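Local coordinates for fiber protein (Duck adenovirus 1, PDB 6ITX) that probably attaches the egg drop syndrome virus to its host cell through the C-terminal head domain of the capsid fiber, a trimer, at residues A[160-164]-A[216-220]; A[108-112]-A[177-181]; A[204-208]-A[222-226]. One frame throughout, in Å; residues are numbered along the deposited sequence.

Contact 1. Residues A[160-164]-A[216-220]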
loop_
_atom_site.group_PDB
_atom_site.type_symbol
_atom_site.label_atom_id
_atom_site.label_comp_id
_atom_site.label_asym_id
_atom_site.label_seq_id
_atom_site.Cartn_x
_atom_site.Cartn_y
_atom_site.Cartn_z
ATOM N N ARG A 160 -20.297 -8.198 -0.857
ATOM C CA ARG A 160 -19.952 -6.785 -0.943
ATOM C C ARG A 160 -20.636 -6.033 0.175
ATOM O O ARG A 160 -21.812 -6.270 0.447
ATOM C CB ARG A 160 -20.387 -6.207 -2.284
ATOM C CG ARG A 160 -20.160 -7.159 -3.419
ATOM C CD ARG A 160 -20.636 -6.605 -4.700
ATOM N NE ARG A 160 -19.511 -6.048 -5.433
ATOM C CZ ARG A 160 -19.046 -6.542 -6.575
ATOM N NH1 ARG A 160 -18.002 -5.955 -7.156
ATOM N NH2 ARG A 160 -19.623 -7.612 -7.134
ATOM N N PHE A 161 -19.909 -5.134 0.829
ATOM C CA PHE A 161 -20.525 -4.368 1.903
ATOM C C PHE A 161 -19.775 -3.056 2.113
ATOM O O PHE A 161 -18.576 -2.952 1.834
ATOM C CB PHE A 161 -20.600 -5.188 3.195
ATOM C CG PHE A 161 -19.261 -5.619 3.751
ATOM C CD1 PHE A 161 -18.702 -6.834 3.386
ATOM C CD2 PHE A 161 -18.592 -4.831 4.687
ATOM C CE1 PHE A 161 -17.471 -7.248 3.919
ATOM C CE2 PHE A 161 -17.363 -5.232 5.237
ATOM C CZ PHE A 161 -16.802 -6.436 4.852
ATOM N N GLY A 162 -20.506 -2.053 2.582
ATOM C CA GLY A 162 -19.967 -0.716 2.797
ATOM C C GLY A 162 -20.026 -0.345 4.270
ATOM O O GLY A 162 -20.997 -0.661 4.962
ATOM N N LEU A 163 -18.986 0.328 4.736
ATOM C CA LEU A 163 -18.876 0.761 6.119
ATOM C C LEU A 163 -18.465 2.216 6.128
ATOM O O LEU A 163 -17.856 2.713 5.184
ATOM C CB LEU A 163 -17.817 -0.026 6.891
ATOM C CG LEU A 163 -18.024 -1.528 6.982
ATOM C CD1 LEU A 163 -16.707 -2.157 7.342
ATOM C CD2 LEU A 163 -19.092 -1.839 8.033
ATOM N N VAL A 164 -18.768 2.899 7.212
ATOM C CA VAL A 164 -18.269 4.246 7.399
ATOM C C VAL A 164 -17.451 4.258 8.669
ATOM O O VAL A 164 -17.828 3.633 9.667
ATOM C CB VAL A 164 -19.408 5.288 7.448
ATOM C CG1 VAL A 164 -18.850 6.691 7.593
ATOM C CG2 VAL A 164 -20.287 5.178 6.183
ATOM N N PHE A 216 -27.401 3.132 2.254
ATOM C CA PHE A 216 -26.335 4.034 1.828
ATOM C C PHE A 216 -25.215 3.326 1.078
ATOM O O PHE A 216 -24.159 3.928 0.816
ATOM C CB PHE A 216 -25.744 4.774 3.031
ATOM C CG PHE A 216 -25.032 3.879 4.018
ATOM C CD1 PHE A 216 -23.713 3.515 3.823
ATOM C CD2 PHE A 216 -25.677 3.434 5.160
ATOM C CE1 PHE A 216 -23.045 2.700 4.739
ATOM C CE2 PHE A 216 -25.015 2.636 6.087
ATOM C CZ PHE A 216 -23.695 2.267 5.868
ATOM N N TYR A 217 -25.382 2.054 0.756
ATOM C CA TYR A 217 -24.322 1.327 0.089
ATOM C C TYR A 217 -24.025 1.972 -1.262
ATOM O O TYR A 217 -24.944 2.278 -2.024
ATOM C CB TYR A 217 -24.737 -0.131 -0.081
ATOM C CG TYR A 217 -23.798 -0.885 -0.980
ATOM C CD1 TYR A 217 -22.623 -1.415 -0.474
ATOM C CD2 TYR A 217 -24.063 -1.046 -2.340
ATOM C CE1 TYR A 217 -21.746 -2.089 -1.283
ATOM C CE2 TYR A 217 -23.182 -1.726 -3.155
ATOM C CZ TYR A 217 -22.031 -2.237 -2.621
ATOM O OH TYR A 217 -21.162 -2.906 -3.424
ATOM N N LYS A 218 -22.738 2.194 -1.540
ATOM C CA LYS A 218 -22.260 2.713 -2.819
ATOM C C LYS A 218 -21.266 1.711 -3.392
ATOM O O LYS A 218 -20.271 1.392 -2.736
ATOM C CB LYS A 218 -21.602 4.093 -2.656
ATOM C CG LYS A 218 -22.572 5.245 -2.317
ATOM C CD LYS A 218 -23.383 5.707 -3.521
ATOM C CE LYS A 218 -24.160 6.986 -3.220
ATOM N NZ LYS A 218 -24.389 7.843 -4.447
ATOM N N GLU A 219 -21.552 1.194 -4.591
ATOM C CA GLU A 219 -20.602 0.331 -5.283
ATOM C C GLU A 219 -19.359 1.148 -5.615
ATOM O O GLU A 219 -19.428 2.357 -5.823
ATOM C CB GLU A 219 -21.240 -0.261 -6.559
ATOM C CG GLU A 219 -20.566 -1.573 -7.104
ATOM C CD GLU A 219 -20.669 -2.781 -6.130
ATOM O OE1 GLU A 219 -19.589 -3.307 -5.705
ATOM O OE2 GLU A 219 -21.821 -3.222 -5.791
ATOM N N GLU A 220 -18.204 0.491 -5.635
ATOM C CA GLU A 220 -16.970 1.235 -5.876
ATOM C C GLU A 220 -16.935 1.925 -7.244
ATOM O O GLU A 220 -16.154 2.867 -7.422
ATOM C CB GLU A 220 -15.756 0.320 -5.711
ATOM C CG GLU A 220 -15.594 -0.705 -6.783
ATOM C CD GLU A 220 -16.463 -1.917 -6.533
ATOM O OE1 GLU A 220 -17.206 -1.918 -5.513
ATOM O OE2 GLU A 220 -16.398 -2.868 -7.353
HETATM O O HOH W 1 -16.484 -5.336 -9.219
#
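Arg160 meets two consecutive acids, Glu219 and Glu220, and presents itself differently to each. Its guanidinium stands almost perpendicular to the Glu219 carboxylate, the two planes being 89° apart, so this salt bridge is one-pronged: NE of Arg160 lies 2.8 Å from OE1 of Glu219, with a hydrogen-bond angle poor enough to rate the bond weak. With Glu220 the groups are nearly coplanar, at 13°, and OE2 comes in at the guanidinium edge. Here the separation is long, NH1 of Arg160 to OE2 of Glu220 being 3.5 Å, and a water fills in: it takes a weak bond from NH1 and donates to OE2 of Glu220 at 3.1 Å. The bend in the arginine at chi3, 99°, turns the guanidinium to serve both acids, forming a small salt-bridge network.

Further along the strand aromatic rings take over from charges. Gly162 lets the Tyr217 ring come in edge-on, with CD1 3.8 Å from the Gly162 backbone N and CE1 4.0 Å from C of Phe161. Phe216 reaches the strand with one corner of its ring, CE1, which sits 3.9 Å from O of Gly162 and makes an apolar contact with CG2 of Val164 at 4.0 Å. Behind the strand, Phe161 points the other way and stacks on Phe267, whereas Phe216 and Tyr217 also touch Ser113 of strand 110-114. The connection between strands 208-210 and 226-235 thus crosses strand 160-165, charged at one end and aromatic at the other, within a head domain whose beta-sandwich type is shared by adenovirus fiber heads.

Contact 2. Residues A[108-112]-A[177-181]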
loop_
_atom_site.group_PDB
_atom_site.type_symbol
_atom_site.label_atom_id
_atom_site.label_comp_id
_atom_site.label_asym_id
_atom_site.label_seq_id
_atom_site.Cartn_x
_atom_site.Cartn_y
_atom_site.Cartn_z
ATOM N N TYR A 108 -21.700 -8.733 17.150
ATOM C CA TYR A 108 -21.661 -8.125 15.821
ATOM C C TYR A 108 -22.670 -6.978 15.812
ATOM O O TYR A 108 -23.841 -7.149 15.457
ATOM C CB TYR A 108 -21.953 -9.192 14.720
ATOM C CG TYR A 108 -21.019 -10.384 14.806
ATOM C CD1 TYR A 108 -21.299 -11.445 15.661
ATOM C CD2 TYR A 108 -19.835 -10.426 14.074
ATOM C CE1 TYR A 108 -20.443 -12.520 15.772
ATOM C CE2 TYR A 108 -18.969 -11.514 14.175
ATOM C CZ TYR A 108 -19.284 -12.553 15.035
ATOM O OH TYR A 108 -18.446 -13.637 15.167
ATOM N N GLU A 109 -22.202 -5.792 16.201
ATOM C CA GLU A 109 -23.061 -4.623 16.367
ATOM C C GLU A 109 -22.652 -3.453 15.465
ATOM O O GLU A 109 -23.071 -2.306 15.698
ATOM C CB GLU A 109 -23.067 -4.206 17.841
ATOM C CG GLU A 109 -23.795 -5.202 18.742
ATOM C CD GLU A 109 -23.147 -5.357 20.107
ATOM O OE1 GLU A 109 -22.190 -4.603 20.444
ATOM O OE2 GLU A 109 -23.611 -6.250 20.853
ATOM N N ILE A 110 -21.844 -3.721 14.438
ATOM C CA ILE A 110 -21.375 -2.717 13.490
ATOM C C ILE A 110 -22.201 -2.870 12.225
ATOM O O ILE A 110 -22.410 -3.995 11.757
ATOM C CB ILE A 110 -19.874 -2.897 13.214
ATOM C CG1 ILE A 110 -19.112 -2.841 14.538
ATOM C CG2 ILE A 110 -19.365 -1.859 12.243
ATOM C CD1 ILE A 110 -19.302 -1.550 15.271
ATOM N N PHE A 111 -22.702 -1.750 11.683
ATOM C CA PHE A 111 -23.675 -1.795 10.594
ATOM C C PHE A 111 -22.980 -1.664 9.247
ATOM O O PHE A 111 -22.246 -0.703 9.020
ATOM C CB PHE A 111 -24.716 -0.690 10.745
ATOM C CG PHE A 111 -25.881 -0.801 9.781
ATOM C CD1 PHE A 111 -25.807 -0.249 8.505
ATOM C CD2 PHE A 111 -27.060 -1.425 10.159
ATOM C CE1 PHE A 111 -26.887 -0.350 7.609
ATOM C CE2 PHE A 111 -28.143 -1.525 9.275
ATOM C CZ PHE A 111 -28.061 -0.989 8.008
ATOM N N ALA A 112 -23.236 -2.619 8.355
ATOM C CA ALA A 112 -22.713 -2.607 6.995
ATOM C C ALA A 112 -23.873 -2.583 6.023
ATOM O O ALA A 112 -24.780 -3.417 6.119
ATOM C CB ALA A 112 -21.843 -3.837 6.703
ATOM N N LEU A 177 -22.628 6.312 10.676
ATOM C CA LEU A 177 -23.610 5.432 10.047
ATOM C C LEU A 177 -23.393 3.966 10.388
ATOM O O LEU A 177 -24.354 3.194 10.393
ATOM C CB LEU A 177 -23.590 5.601 8.534
ATOM C CG LEU A 177 -24.439 6.707 7.911
ATOM C CD1 LEU A 177 -24.493 7.945 8.782
ATOM C CD2 LEU A 177 -23.883 7.031 6.539
ATOM N N SER A 178 -22.157 3.548 10.651
ATOM C CA SER A 178 -21.926 2.139 10.952
ATOM C C SER A 178 -22.038 1.838 12.435
ATOM O O SER A 178 -21.994 0.667 12.820
ATOM C CB SER A 178 -20.557 1.694 10.428
ATOM O OG SER A 178 -20.522 1.727 9.004
ATOM N N GLY A 179 -22.182 2.867 13.262
ATOM C CA GLY A 179 -22.363 2.705 14.691
ATOM C C GLY A 179 -21.135 2.263 15.451
ATOM O O GLY A 179 -21.252 1.462 16.375
ATOM N N TRP A 180 -19.956 2.747 15.081
ATOM C CA TRP A 180 -18.767 2.374 15.834
ATOM C C TRP A 180 -18.863 2.982 17.225
ATOM O O TRP A 180 -19.576 3.963 17.427
ATOM C CB TRP A 180 -17.486 2.847 15.141
ATOM C CG TRP A 180 -17.171 2.129 13.837
ATOM C CD1 TRP A 180 -17.590 2.489 12.601
ATOM C CD2 TRP A 180 -16.368 0.943 13.656
ATOM N NE1 TRP A 180 -17.111 1.609 11.651
ATOM C CE2 TRP A 180 -16.359 0.650 12.276
ATOM C CE3 TRP A 180 -15.664 0.098 14.531
ATOM C CZ2 TRP A 180 -15.667 -0.444 11.741
ATOM C CZ3 TRP A 180 -14.984 -1.000 14.003
ATOM C CH2 TRP A 180 -14.994 -1.259 12.619
ATOM N N PRO A 181 -18.215 2.381 18.217
ATOM C CA PRO A 181 -18.091 3.054 19.518
ATOM C C PRO A 181 -17.262 4.320 19.374
ATOM O O PRO A 181 -16.718 4.626 18.310
ATOM C CB PRO A 181 -17.387 2.016 20.401
ATOM C CG PRO A 181 -17.708 0.703 19.752
ATOM C CD PRO A 181 -17.715 0.994 18.263
#
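A serine hydroxyl takes the place of a backbone donor where Ser178 pairs with Phe111. The backbone N of Phe111 gives a nearly straight bond, 173° at the hydrogen, to O of Ser178 at 2.8 Å. The return bond comes from the side chain: OG of Ser178 donates to O of Phe111 at 3.0 Å, approaching at 169° to the C=O, close to head-on. One residue of the loop thereby binds both the N-H and the C=O of one strand residue, without forming a strand of its own. The hydroxyl also accepts from the N of Val164, which ties strand 160-165 into the same point.

Beside this polar pair, Ile110 supplies the apolar half. Its CG2 branch, anti to the backbone N, sits over one face of the Trp180 indole, 4.2 Å from the centroid of the six-membered ring and 21° off its normal, a CH-pi contact displaced toward the rim. The other branch runs on along the loop, and its CD1 lies 3.8 Å from O of Gly179 and 4.2 Å from CD of Pro181. The CA of Ile110 adds a C-H...O approach to O of Ser178 at 3.5 Å, so that carbonyl receives both this group and the Phe111 N-H. Gly179, with a positive phi, carries the loop from the serine to the tryptophan. On the strand, Glu109 and Ile110 together face Val122, a classic beta bulge at the start of strand 110-114.

The chemistry implies a division of labour: Ser178, acting as donor and acceptor with one hydroxyl, satisfies the O of Phe111 and the N of Val164, one group on each of two strands, while Ile110 packs over the indole beside those bonds.

Contact 3. Residues A[204-208]-A[222-226]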
loop_
_atom_site.group_PDB
_atom_site.type_symbol
_atom_site.label_atom_id
_atom_site.label_comp_id
_atom_site.label_asym_id
_atom_site.label_seq_id
_atom_site.Cartn_x
_atom_site.Cartn_y
_atom_site.Cartn_z
ATOM N N THR A 204 -12.168 17.612 -1.399
ATOM C CA THR A 204 -13.347 18.409 -1.737
ATOM C C THR A 204 -14.116 17.794 -2.896
ATOM O O THR A 204 -15.353 17.766 -2.892
ATOM C CB THR A 204 -12.970 19.854 -2.121
ATOM O OG1 THR A 204 -11.847 20.306 -1.369
ATOM C CG2 THR A 204 -14.142 20.793 -1.856
ATOM N N ASN A 205 -13.402 17.301 -3.905
ATOM C CA ASN A 205 -14.047 16.758 -5.085
ATOM C C ASN A 205 -13.804 15.260 -5.264
ATOM O O ASN A 205 -14.056 14.728 -6.349
ATOM C CB ASN A 205 -13.604 17.559 -6.302
ATOM C CG ASN A 205 -14.051 19.009 -6.216
ATOM O OD1 ASN A 205 -13.246 19.931 -6.269
ATOM N ND2 ASN A 205 -15.349 19.209 -6.046
ATOM N N ASN A 206 -13.354 14.563 -4.216
ATOM C CA ASN A 206 -13.191 13.105 -4.195
ATOM C C ASN A 206 -13.841 12.527 -2.947
ATOM O O ASN A 206 -13.224 11.776 -2.188
ATOM C CB ASN A 206 -11.728 12.660 -4.194
ATOM C CG ASN A 206 -10.927 13.239 -5.336
ATOM O OD1 ASN A 206 -10.222 14.225 -5.158
ATOM N ND2 ASN A 206 -10.994 12.604 -6.503
ATOM N N ARG A 207 -15.086 12.897 -2.685
ATOM C CA ARG A 207 -15.800 12.362 -1.540
ATOM C C ARG A 207 -17.248 12.149 -1.935
ATOM O O ARG A 207 -17.831 12.977 -2.638
ATOM C CB ARG A 207 -15.718 13.303 -0.330
ATOM C CG ARG A 207 -16.150 14.712 -0.687
ATOM C CD ARG A 207 -16.282 15.645 0.491
ATOM N NE ARG A 207 -16.600 16.980 -0.007
ATOM C CZ ARG A 207 -16.851 18.048 0.742
ATOM N NH1 ARG A 207 -17.129 19.195 0.136
ATOM N NH2 ARG A 207 -16.830 17.983 2.076
ATOM N N VAL A 208 -17.822 11.062 -1.480
ATOM C CA VAL A 208 -19.188 10.719 -1.842
ATOM C C VAL A 208 -20.138 11.217 -0.752
ATOM O O VAL A 208 -19.822 11.175 0.444
ATOM C CB VAL A 208 -19.305 9.202 -2.061
ATOM C CG1 VAL A 208 -18.845 8.443 -0.818
ATOM C CG2 VAL A 208 -20.703 8.813 -2.475
ATOM N N GLU A 222 -19.196 3.835 -8.249
ATOM C CA GLU A 222 -19.964 5.059 -8.067
ATOM C C GLU A 222 -19.227 6.050 -7.189
ATOM O O GLU A 222 -19.712 7.171 -6.984
ATOM C CB GLU A 222 -21.332 4.733 -7.461
ATOM C CG GLU A 222 -21.889 3.417 -7.946
ATOM C CD GLU A 222 -23.395 3.352 -7.878
ATOM O OE1 GLU A 222 -23.919 2.726 -6.925
ATOM O OE2 GLU A 222 -24.045 3.929 -8.780
ATOM N N LEU A 223 -18.073 5.668 -6.665
ATOM C CA LEU A 223 -17.305 6.580 -5.839
ATOM C C LEU A 223 -16.617 7.635 -6.708
ATOM O O LEU A 223 -16.186 7.342 -7.831
ATOM C CB LEU A 223 -16.275 5.793 -5.025
ATOM C CG LEU A 223 -16.943 4.752 -4.121
ATOM C CD1 LEU A 223 -15.915 3.950 -3.369
ATOM C CD2 LEU A 223 -17.894 5.435 -3.146
ATOM N N PRO A 224 -16.513 8.862 -6.236
ATOM C CA PRO A 224 -15.719 9.874 -6.961
ATOM C C PRO A 224 -14.220 9.675 -6.763
ATOM O O PRO A 224 -13.500 10.561 -6.322
ATOM C CB PRO A 224 -16.214 11.184 -6.342
ATOM C CG PRO A 224 -16.577 10.791 -4.947
ATOM C CD PRO A 224 -17.118 9.393 -5.006
ATOM N N GLY A 225 -13.741 8.495 -7.090
ATOM C CA GLY A 225 -12.336 8.254 -6.842
ATOM C C GLY A 225 -12.174 7.349 -5.637
ATOM O O GLY A 225 -12.967 7.391 -4.688
ATOM N N TYR A 226 -11.144 6.509 -5.681
ATOM C CA TYR A 226 -10.833 5.626 -4.571
ATOM C C TYR A 226 -9.409 5.134 -4.739
ATOM O O TYR A 226 -8.828 5.199 -5.825
ATOM C CB TYR A 226 -11.795 4.432 -4.473
ATOM C CG TYR A 226 -11.812 3.509 -5.676
ATOM C CD1 TYR A 226 -10.688 2.753 -6.028
ATOM C CD2 TYR A 226 -12.963 3.371 -6.460
ATOM C CE1 TYR A 226 -10.696 1.913 -7.140
ATOM C CE2 TYR A 226 -12.985 2.529 -7.568
ATOM C CZ TYR A 226 -11.853 1.801 -7.894
ATOM O OH TYR A 226 -11.864 0.974 -8.984
HETATM O O HOH W 2 -11.337 9.380 -2.919
#
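Pro224 presses its ring against the backbone that leads from Arg207 to Val208. The ring's CG lies 3.4 Å from C of Arg207, and its CD packs on CB of Val208 at 3.7 Å. Val208 continues the apolar patch, its CG1 meeting CD2 of Leu223 at 3.9 Å in an oblique approach. The polar side belongs to Asn206: its ND2 donates to O of Pro224 at 3.2 Å, with 156° at the hydrogen, and more weakly to O of Leu290 of the second subunit. The Pro224 oxygen lies close to the Asn206 amide plane, although the donor is tilted from the plane of the carbonyl, and the CA of Asn206 adds a C-H...O contact to it. A water links the two backbones nearby, donating to O of Asn206 at 3.1 Å and more weakly to O of Gly225.

The next shell sets these groups in place. Pro224 is the centre of an inverse gamma turn, closed by a weak bond from N of Gly225 to O of Leu223 at 2.8 Å, and the turn leaves the proline carbonyl facing the asparagine. Gly225 follows with a phi of 105°, a conformation that calls for glycine. On the other segment, the extended Arg207 side chain donates a hydrogen bond from NE to O of Thr204 at 3.2 Å, from above the carbonyl plane, while its NH2 bonds to Asn261.

Segment 204-208 leaves the short helix 200-203 and enters strand 208-210, and segment 222-226 runs into strand 226-235; Leu223 and Pro224 also rest on Cys249 of strand 241-253. Asn206 packs on Thr291 of the second subunit, and from Tyr226 the sheet continues antiparallel into a strand of that neighbouring subunit.

All three contacts fall in the fiber head domain and use the loops between its strands. Contacts 1 and 2 have centres about 13 Å apart, reach the same sheet and join directly through Val164 and Ser178; their segments alternate along the chain, which interlocks strands 110-114 and 160-165 with two later loops. Contact 3 is also about 13 Å from contact 1, and their segments interleave too. Segments 216-220 and 222-226 share one connection, between strands 208-210 and 226-235. Contacts 2 and 3, about 22 Å apart between centres, do not touch and follow in series. Contact 1 therefore bridges the other two, and contact 3 extends the set to the subunit interface of the trimer.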